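Local coordinates for DUF3013 family protein (Enterococcus faecalis, PDB 3NAT), which is of unknown function, its fold being an alpha-beta half sandwich in which helices pack on a mixed beta sheet, at residues L10-E15 with A102-F107; F68-L73 with E86-I91; H109-V114 with L136-A141. All coordinates share one frame; numbering follows the deposited sequence.

Contact 1 (L10-E15 with A102-F107); sequences LTYLEE and AVLDGF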
# COMPACT_ATOMS: atom_id res chain seq x y z
N LEU A 10 -16.82 7.25 0.36
CA LEU A 10 -16.73 8.67 0.67
C LEU A 10 -17.91 9.15 1.50
O LEU A 10 -17.75 9.78 2.54
CB LEU A 10 -16.64 9.48 -0.62
CG LEU A 10 -15.43 10.41 -0.64
CD1 LEU A 10 -15.60 11.49 -1.69
CD2 LEU A 10 -15.21 11.03 0.73
N THR A 11 -19.10 8.85 1.02
CA THR A 11 -20.27 9.34 1.72
C THR A 11 -20.37 8.62 3.05
O THR A 11 -20.61 9.23 4.09
CB THR A 11 -21.52 9.12 0.88
OG1 THR A 11 -22.06 7.81 1.12
CG2 THR A 11 -21.15 9.27 -0.58
N TYR A 12 -20.15 7.31 3.02
CA TYR A 12 -20.31 6.52 4.22
C TYR A 12 -19.38 7.00 5.32
O TYR A 12 -19.77 7.13 6.48
CB TYR A 12 -20.06 5.04 3.94
CG TYR A 12 -20.42 4.20 5.13
CD1 TYR A 12 -19.45 3.66 5.95
CD2 TYR A 12 -21.75 3.99 5.46
CE1 TYR A 12 -19.79 2.90 7.04
CE2 TYR A 12 -22.09 3.23 6.55
CZ TYR A 12 -21.11 2.69 7.34
OH TYR A 12 -21.46 1.94 8.43
N LEU A 13 -18.13 7.25 4.95
CA LEU A 13 -17.17 7.80 5.90
C LEU A 13 -17.64 9.14 6.43
O LEU A 13 -17.81 9.32 7.63
CB LEU A 13 -15.81 7.97 5.22
CG LEU A 13 -15.03 6.67 5.07
CD1 LEU A 13 -13.74 6.93 4.32
CD2 LEU A 13 -14.75 6.08 6.44
N GLU A 14 -17.85 10.08 5.52
CA GLU A 14 -18.29 11.41 5.89
C GLU A 14 -19.44 11.32 6.89
O GLU A 14 -19.44 11.98 7.94
CB GLU A 14 -18.72 12.16 4.65
CG GLU A 14 -18.96 13.62 4.90
CD GLU A 14 -19.22 14.38 3.63
OE1 GLU A 14 -19.87 15.45 3.69
OE2 GLU A 14 -18.79 13.90 2.55
N GLU A 15 -20.42 10.49 6.56
CA GLU A 15 -21.57 10.25 7.42
C GLU A 15 -21.15 9.76 8.81
O GLU A 15 -21.46 10.38 9.82
CB GLU A 15 -22.48 9.23 6.74
CG GLU A 15 -23.79 8.94 7.45
CD GLU A 15 -24.62 7.88 6.72
OE1 GLU A 15 -24.18 7.40 5.66
OE2 GLU A 15 -25.71 7.53 7.22
N ALA A 102 -18.23 -3.68 7.62
CA ALA A 102 -17.68 -3.98 8.94
C ALA A 102 -16.32 -3.37 9.15
O ALA A 102 -15.95 -2.98 10.26
CB ALA A 102 -17.61 -5.48 9.16
N VAL A 103 -15.55 -3.30 8.07
CA VAL A 103 -14.23 -2.69 8.10
C VAL A 103 -14.34 -1.18 8.21
O VAL A 103 -13.63 -0.56 9.00
CB VAL A 103 -13.48 -3.00 6.83
CG1 VAL A 103 -12.17 -2.23 6.79
CG2 VAL A 103 -13.26 -4.49 6.71
N LEU A 104 -15.20 -0.59 7.39
CA LEU A 104 -15.42 0.84 7.48
C LEU A 104 -15.84 1.17 8.89
O LEU A 104 -15.42 2.18 9.46
CB LEU A 104 -16.51 1.28 6.51
CG LEU A 104 -16.12 1.77 5.11
CD1 LEU A 104 -14.82 2.52 5.15
CD2 LEU A 104 -16.03 0.63 4.13
N ASP A 105 -16.67 0.32 9.47
CA ASP A 105 -17.22 0.57 10.79
C ASP A 105 -16.19 0.37 11.89
O ASP A 105 -16.09 1.18 12.80
CB ASP A 105 -18.42 -0.32 11.04
CG ASP A 105 -19.66 0.18 10.32
OD1 ASP A 105 -19.65 1.36 9.93
OD2 ASP A 105 -20.63 -0.60 10.17
N GLY A 106 -15.43 -0.72 11.80
CA GLY A 106 -14.38 -0.99 12.77
C GLY A 106 -13.38 0.14 12.75
O GLY A 106 -12.79 0.52 13.76
N PHE A 107 -13.19 0.69 11.56
CA PHE A 107 -12.28 1.80 11.40
C PHE A 107 -12.77 2.99 12.22
O PHE A 107 -12.04 3.53 13.05
CB PHE A 107 -12.20 2.16 9.93
CG PHE A 107 -11.46 3.42 9.66
CD1 PHE A 107 -10.07 3.41 9.52
CD2 PHE A 107 -12.14 4.62 9.53
CE1 PHE A 107 -9.38 4.58 9.25
CE2 PHE A 107 -11.45 5.80 9.26
CZ PHE A 107 -10.07 5.78 9.12

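Contact 2 (F68-L73 with E86-I91); sequences FEDGLL and EYLVTI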
# COMPACT_ATOMS: atom_id res chain seq x y z
N PHE A 68 -1.62 19.03 16.63
CA PHE A 68 -1.02 17.84 16.07
C PHE A 68 -1.91 17.29 14.97
O PHE A 68 -3.09 17.05 15.19
CB PHE A 68 -0.81 16.78 17.15
CG PHE A 68 -0.19 15.53 16.63
CD1 PHE A 68 1.16 15.29 16.79
CD2 PHE A 68 -0.95 14.58 15.97
CE1 PHE A 68 1.74 14.15 16.32
CE2 PHE A 68 -0.38 13.43 15.50
CZ PHE A 68 0.97 13.21 15.67
N GLU A 69 -1.34 17.11 13.79
CA GLU A 69 -2.13 16.63 12.67
C GLU A 69 -1.59 15.31 12.15
O GLU A 69 -0.39 15.07 12.17
CB GLU A 69 -2.17 17.66 11.56
CG GLU A 69 -2.95 17.20 10.34
CD GLU A 69 -3.04 18.26 9.28
OE1 GLU A 69 -2.15 18.30 8.40
OE2 GLU A 69 -4.01 19.06 9.32
N ASP A 70 -2.49 14.45 11.69
CA ASP A 70 -2.10 13.19 11.07
C ASP A 70 -3.14 12.77 10.03
O ASP A 70 -4.17 13.42 9.87
CB ASP A 70 -1.90 12.10 12.12
CG ASP A 70 -0.84 11.10 11.73
OD1 ASP A 70 -0.60 10.90 10.52
OD2 ASP A 70 -0.22 10.50 12.65
N GLY A 71 -2.86 11.67 9.33
CA GLY A 71 -3.74 11.20 8.29
C GLY A 71 -3.76 9.69 8.14
O GLY A 71 -2.73 9.01 8.33
N LEU A 72 -4.94 9.17 7.78
CA LEU A 72 -5.16 7.75 7.55
C LEU A 72 -5.65 7.55 6.12
O LEU A 72 -6.62 8.17 5.71
CB LEU A 72 -6.18 7.22 8.55
CG LEU A 72 -5.82 7.37 10.03
CD1 LEU A 72 -6.11 8.77 10.52
CD2 LEU A 72 -6.58 6.36 10.87
N LEU A 73 -4.99 6.68 5.36
CA LEU A 73 -5.25 6.61 3.92
C LEU A 73 -5.92 5.34 3.41
O LEU A 73 -5.57 4.23 3.79
CB LEU A 73 -3.94 6.82 3.16
CG LEU A 73 -4.09 7.07 1.66
CD1 LEU A 73 -4.64 8.46 1.42
CD2 LEU A 73 -2.74 6.91 0.99
N GLU A 86 4.03 8.05 5.16
CA GLU A 86 3.47 9.40 5.28
C GLU A 86 2.25 9.44 6.20
O GLU A 86 1.81 10.51 6.63
CB GLU A 86 3.07 9.97 3.92
CG GLU A 86 4.23 10.46 3.07
CD GLU A 86 3.77 11.00 1.72
OE1 GLU A 86 2.59 11.41 1.61
OE2 GLU A 86 4.59 11.02 0.78
N TYR A 87 1.71 8.26 6.51
CA TYR A 87 0.44 8.18 7.21
C TYR A 87 0.50 7.28 8.42
O TYR A 87 1.46 6.55 8.62
CB TYR A 87 -0.63 7.67 6.26
CG TYR A 87 -0.61 8.33 4.91
CD1 TYR A 87 -1.43 9.41 4.63
CD2 TYR A 87 0.23 7.86 3.90
CE1 TYR A 87 -1.43 10.01 3.38
CE2 TYR A 87 0.24 8.46 2.66
CZ TYR A 87 -0.59 9.53 2.40
OH TYR A 87 -0.57 10.13 1.16
N LEU A 88 -0.56 7.34 9.22
CA LEU A 88 -0.67 6.56 10.43
C LEU A 88 -0.92 5.10 10.06
O LEU A 88 -0.26 4.20 10.56
CB LEU A 88 -1.83 7.10 11.27
CG LEU A 88 -1.81 7.00 12.79
CD1 LEU A 88 -3.19 6.61 13.29
CD2 LEU A 88 -0.78 6.03 13.26
N VAL A 89 -1.89 4.89 9.16
CA VAL A 89 -2.24 3.59 8.61
C VAL A 89 -2.49 3.78 7.14
O VAL A 89 -2.83 4.88 6.69
CB VAL A 89 -3.58 3.05 9.15
CG1 VAL A 89 -3.45 1.60 9.56
CG2 VAL A 89 -4.09 3.90 10.28
N THR A 90 -2.39 2.70 6.39
CA THR A 90 -2.60 2.75 4.96
C THR A 90 -3.48 1.57 4.61
O THR A 90 -3.00 0.45 4.50
CB THR A 90 -1.26 2.68 4.21
OG1 THR A 90 -0.68 3.99 4.17
CG2 THR A 90 -1.45 2.24 2.81
N ILE A 91 -4.77 1.82 4.45
CA ILE A 91 -5.75 0.76 4.30
C ILE A 91 -6.15 0.54 2.85
O ILE A 91 -6.71 1.43 2.21
CB ILE A 91 -7.01 1.07 5.09
CG1 ILE A 91 -6.65 1.35 6.55
CG2 ILE A 91 -8.00 -0.09 4.97
CD1 ILE A 91 -7.83 1.67 7.40

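Contact 3 (H109-V114 with L136-A141); sequences HYLKVV and LHWEPA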
# COMPACT_ATOMS: atom_id res chain seq x y z
N HIS A 109 -14.76 3.13 14.73
CA HIS A 109 -14.79 2.93 16.17
C HIS A 109 -13.42 2.76 16.78
O HIS A 109 -13.21 3.12 17.94
CB HIS A 109 -15.71 1.77 16.53
CG HIS A 109 -17.14 2.04 16.18
ND1 HIS A 109 -17.96 2.80 16.98
CD2 HIS A 109 -17.87 1.71 15.09
CE1 HIS A 109 -19.15 2.91 16.41
NE2 HIS A 109 -19.12 2.25 15.27
N TYR A 110 -12.49 2.23 16.00
CA TYR A 110 -11.13 2.13 16.49
C TYR A 110 -10.49 3.52 16.45
O TYR A 110 -9.87 3.96 17.41
CB TYR A 110 -10.32 1.15 15.66
CG TYR A 110 -8.91 1.04 16.16
CD1 TYR A 110 -8.66 0.92 17.52
CD2 TYR A 110 -7.83 1.06 15.30
CE1 TYR A 110 -7.39 0.82 18.01
CE2 TYR A 110 -6.53 0.95 15.78
CZ TYR A 110 -6.33 0.83 17.14
OH TYR A 110 -5.07 0.74 17.67
N LEU A 111 -10.67 4.21 15.34
CA LEU A 111 -10.20 5.57 15.23
C LEU A 111 -10.61 6.41 16.43
O LEU A 111 -9.86 7.25 16.90
CB LEU A 111 -10.75 6.20 13.96
CG LEU A 111 -10.29 7.64 13.73
CD1 LEU A 111 -8.75 7.73 13.74
CD2 LEU A 111 -10.85 8.16 12.42
N LYS A 112 -11.81 6.19 16.93
CA LYS A 112 -12.24 6.96 18.09
C LYS A 112 -11.35 6.61 19.28
O LYS A 112 -10.85 7.49 19.95
CB LYS A 112 -13.71 6.74 18.41
CG LYS A 112 -14.15 7.45 19.67
CD LYS A 112 -15.63 7.32 19.95
CE LYS A 112 -15.92 7.63 21.41
NZ LYS A 112 -15.25 8.89 21.87
N VAL A 113 -11.17 5.31 19.51
CA VAL A 113 -10.26 4.84 20.55
C VAL A 113 -8.88 5.48 20.39
O VAL A 113 -8.31 6.02 21.34
CB VAL A 113 -10.10 3.31 20.47
CG1 VAL A 113 -8.85 2.84 21.19
CG2 VAL A 113 -11.31 2.62 21.02
N VAL A 114 -8.36 5.42 19.17
CA VAL A 114 -7.05 5.97 18.87
C VAL A 114 -6.95 7.46 19.22
O VAL A 114 -5.93 7.93 19.70
CB VAL A 114 -6.69 5.71 17.38
CG1 VAL A 114 -5.59 6.62 16.91
CG2 VAL A 114 -6.30 4.27 17.19
N LEU A 136 0.60 9.12 17.60
CA LEU A 136 -0.62 8.34 17.62
C LEU A 136 -0.27 6.88 17.38
O LEU A 136 0.64 6.56 16.62
CB LEU A 136 -1.55 8.84 16.53
CG LEU A 136 -2.77 9.64 16.97
CD1 LEU A 136 -2.51 10.39 18.25
CD2 LEU A 136 -3.20 10.58 15.85
N HIS A 137 -1.00 5.98 18.04
CA HIS A 137 -0.69 4.57 17.92
C HIS A 137 -1.82 3.78 17.29
O HIS A 137 -2.92 3.72 17.82
CB HIS A 137 -0.31 4.00 19.29
CG HIS A 137 0.81 4.73 19.94
ND1 HIS A 137 2.12 4.62 19.51
CD2 HIS A 137 0.82 5.60 20.98
CE1 HIS A 137 2.89 5.39 20.27
NE2 HIS A 137 2.13 5.99 21.16
N TRP A 138 -1.52 3.18 16.14
CA TRP A 138 -2.49 2.36 15.46
C TRP A 138 -2.06 0.90 15.53
O TRP A 138 -1.18 0.47 14.80
CB TRP A 138 -2.61 2.82 14.01
CG TRP A 138 -3.64 2.08 13.25
CD1 TRP A 138 -3.51 0.85 12.67
CD2 TRP A 138 -4.98 2.51 13.00
NE1 TRP A 138 -4.68 0.49 12.06
CE2 TRP A 138 -5.60 1.49 12.25
CE3 TRP A 138 -5.71 3.65 13.33
CZ2 TRP A 138 -6.93 1.59 11.83
CZ3 TRP A 138 -7.02 3.74 12.90
CH2 TRP A 138 -7.61 2.72 12.16
N GLU A 139 -2.66 0.16 16.45
CA GLU A 139 -2.39 -1.26 16.63
C GLU A 139 -3.34 -2.09 15.79
O GLU A 139 -4.50 -2.27 16.14
CB GLU A 139 -2.55 -1.67 18.09
CG GLU A 139 -1.58 -1.01 19.03
CD GLU A 139 -0.20 -1.62 18.94
OE1 GLU A 139 -0.09 -2.77 18.46
OE2 GLU A 139 0.77 -0.95 19.36
N PRO A 140 -2.84 -2.64 14.68
CA PRO A 140 -3.60 -3.49 13.76
C PRO A 140 -4.44 -4.53 14.49
O PRO A 140 -5.61 -4.70 14.19
CB PRO A 140 -2.50 -4.19 12.98
CG PRO A 140 -1.35 -3.23 13.00
CD PRO A 140 -1.43 -2.50 14.31
N ALA A 141 -3.83 -5.21 15.46
CA ALA A 141 -4.54 -6.21 16.25
C ALA A 141 -5.78 -5.64 16.95
O ALA A 141 -6.77 -6.35 17.12
CB ALA A 141 -3.62 -6.83 17.25
O HOH W 1 -3.39 6.75 20.16

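Contact 1 (L10-E15 with A102-F107)
Two residues grip the hydroxyl of Tyr12. Tyr12 OH donates to Asp105 OD1, and it is also hydrogen-bonded to NZ of Lys101. The 2.4 Å between Tyr12 OH and Asp105 OD1 is very short, and the exact length is doubtful at 2.92 Å resolution. OD1 lies at the ring edge, in the plane of the phenol. The carboxylate is turned 42° against the ring plane, and the two side chains meet at about a right angle. The Tyr12 ring gets there because its CG stands opposite the backbone N (chi1 -171°), which carries the phenol across to helix 101-125. On the way the ring passes Leu104, whose CB lies 3.7 Å from Tyr12 CE1 in an oblique approach. OD2 of Asp105 has a long, weak ion pair with Lys101 and lies close to the carboxylate of Glu154.

The rest of the contact is apolar. Leu13 CD2 meets Leu104 CD1 at 3.8 Å, the two leucines crossing roughly perpendicular. The same Leu13 CD2 comes within 4.3 Å of Phe107 CD2. Over these segments the helix axes approach to 10.8 Å and run 30° apart, and side chains bridge the space between them.

All five touching residues are buried. Leu13 also rests on Ile37 and Phe74 of the sheet, Phe107 reaches Val39 and Leu72, and helix 140-151 packs against Asp105 and Phe107.

Contact 2 (F68-L73 with E86-I91)
The ring of Tyr87 takes Leu73 on one face and a carbonyl at its edge. Leu73 CD2 sits 3.6 Å above the Tyr87 ring plane, offset toward the rim near CZ and CE2, at the hydroxyl end, in a CH-pi contact. Gly71 O lies in the ring plane at the edge, nearest to Tyr87 CB. The ring is set there by a CG that points away from the carbonyl carbon of Tyr87 (chi1 -46°). The second flat group is the carboxylate of Asp70. Its OD1 accepts the N-H of Gly71, the next residue, from the anti side. Asp70 OD2 lies 3.8 Å from Leu88 CG, and the two side chains cross at about a right angle.

Three backbone bonds join the two segments. Leu88 N donates to Gly71 O at 2.9 Å, almost straight (174°). Leu73 N donates to Val89 O at 3.1 Å, tilted out of the carbonyl plane. Ile91 N donates to Leu73 O at 2.6 Å. The last two flank Thr90 and form a parallel bridge between Leu73 and Thr90. Leu88 has helical backbone angles, consistent with its own N, rather than that of Val89, meeting Gly71 O.

Leu72 packs its CD2 on Val89 CG2 at 3.5 Å, with Leu88 alongside. Leu72 also touches Leu111 of helix 101-125. The backbone O of Thr90 is hydrogen-bonded to a citrate, probably from the crystallisation liquor, and a zinc ion lies about 5 Å from the Thr90 side chain. The chemistry implies that main-chain bonds set the register of the edge strand 90-92. Apolar side chains pack on both faces: Leu73 with Tyr87 on one, Leu72 with Val89 on the other.

Contact 3 (H109-V114 with L136-A141)
Tyr110 and Glu139 make the direct polar link. The N-H of Glu139 points to Tyr110 OH, with 2.8 Å between Glu139 N and Tyr110 OH and an angle of 150° at the hydrogen. Glu139 N lies at the edge of the phenol, in its plane. Glu139 is also the N-cap residue of helix 140-151, so the bond holds the chain just as that helix begins. A second link runs through a water, which donates to Val114 O and accepts from His137 N in a longer bond of 3.3 Å.

The aromatic contact is edge-to-face. Tyr110 turns its CD2-CE2 edge onto the indole of Trp138, with the planes at 67°. Tyr110 CE2 stands 3.5 Å above the Trp138 plane, over the centre. Tyr110 CG is extended away from the backbone N (chi1 -180°), which sends the ring off the helix and across the indole.

In the alpha-beta half sandwich, helix 101-125 lies over one face of the sheet. Trp138 is wedged between this helix and Leu72 of strand 65-75, and its ring also meets Phe143 edge-to-face.

Apolar contacts come from Val114. Val114 CG2 approaches Trp138 CE3 at 4.0 Å, the side chains crossing at about a right angle. The other branch, Val114 CG1, reaches Leu136 CG at 4.1 Å. Leu136 in turn touches Phe68 of the sheet.

From the N terminus, helix 9-20 comes first. Contact 1 joins it to helix 101-125 and closes a loop that holds all four strands of the mixed sheet. Contact 2 lies within that loop and closes a short one, pairing strand 65-75 with the edge strand 90-92. Contact 3 opens further along helix 101-125, after contact 1 has closed. It shuts a separate loop that leads into helix 140-151. No contacts cross. Phe107 of contact 1 meets both segments of contact 2, and also Trp138 of contact 3. Trp138 packs on both segments of contact 2 as well. Phe107 and Trp138 thus tie the helical layer to strand 65-75 and to segment 86-91.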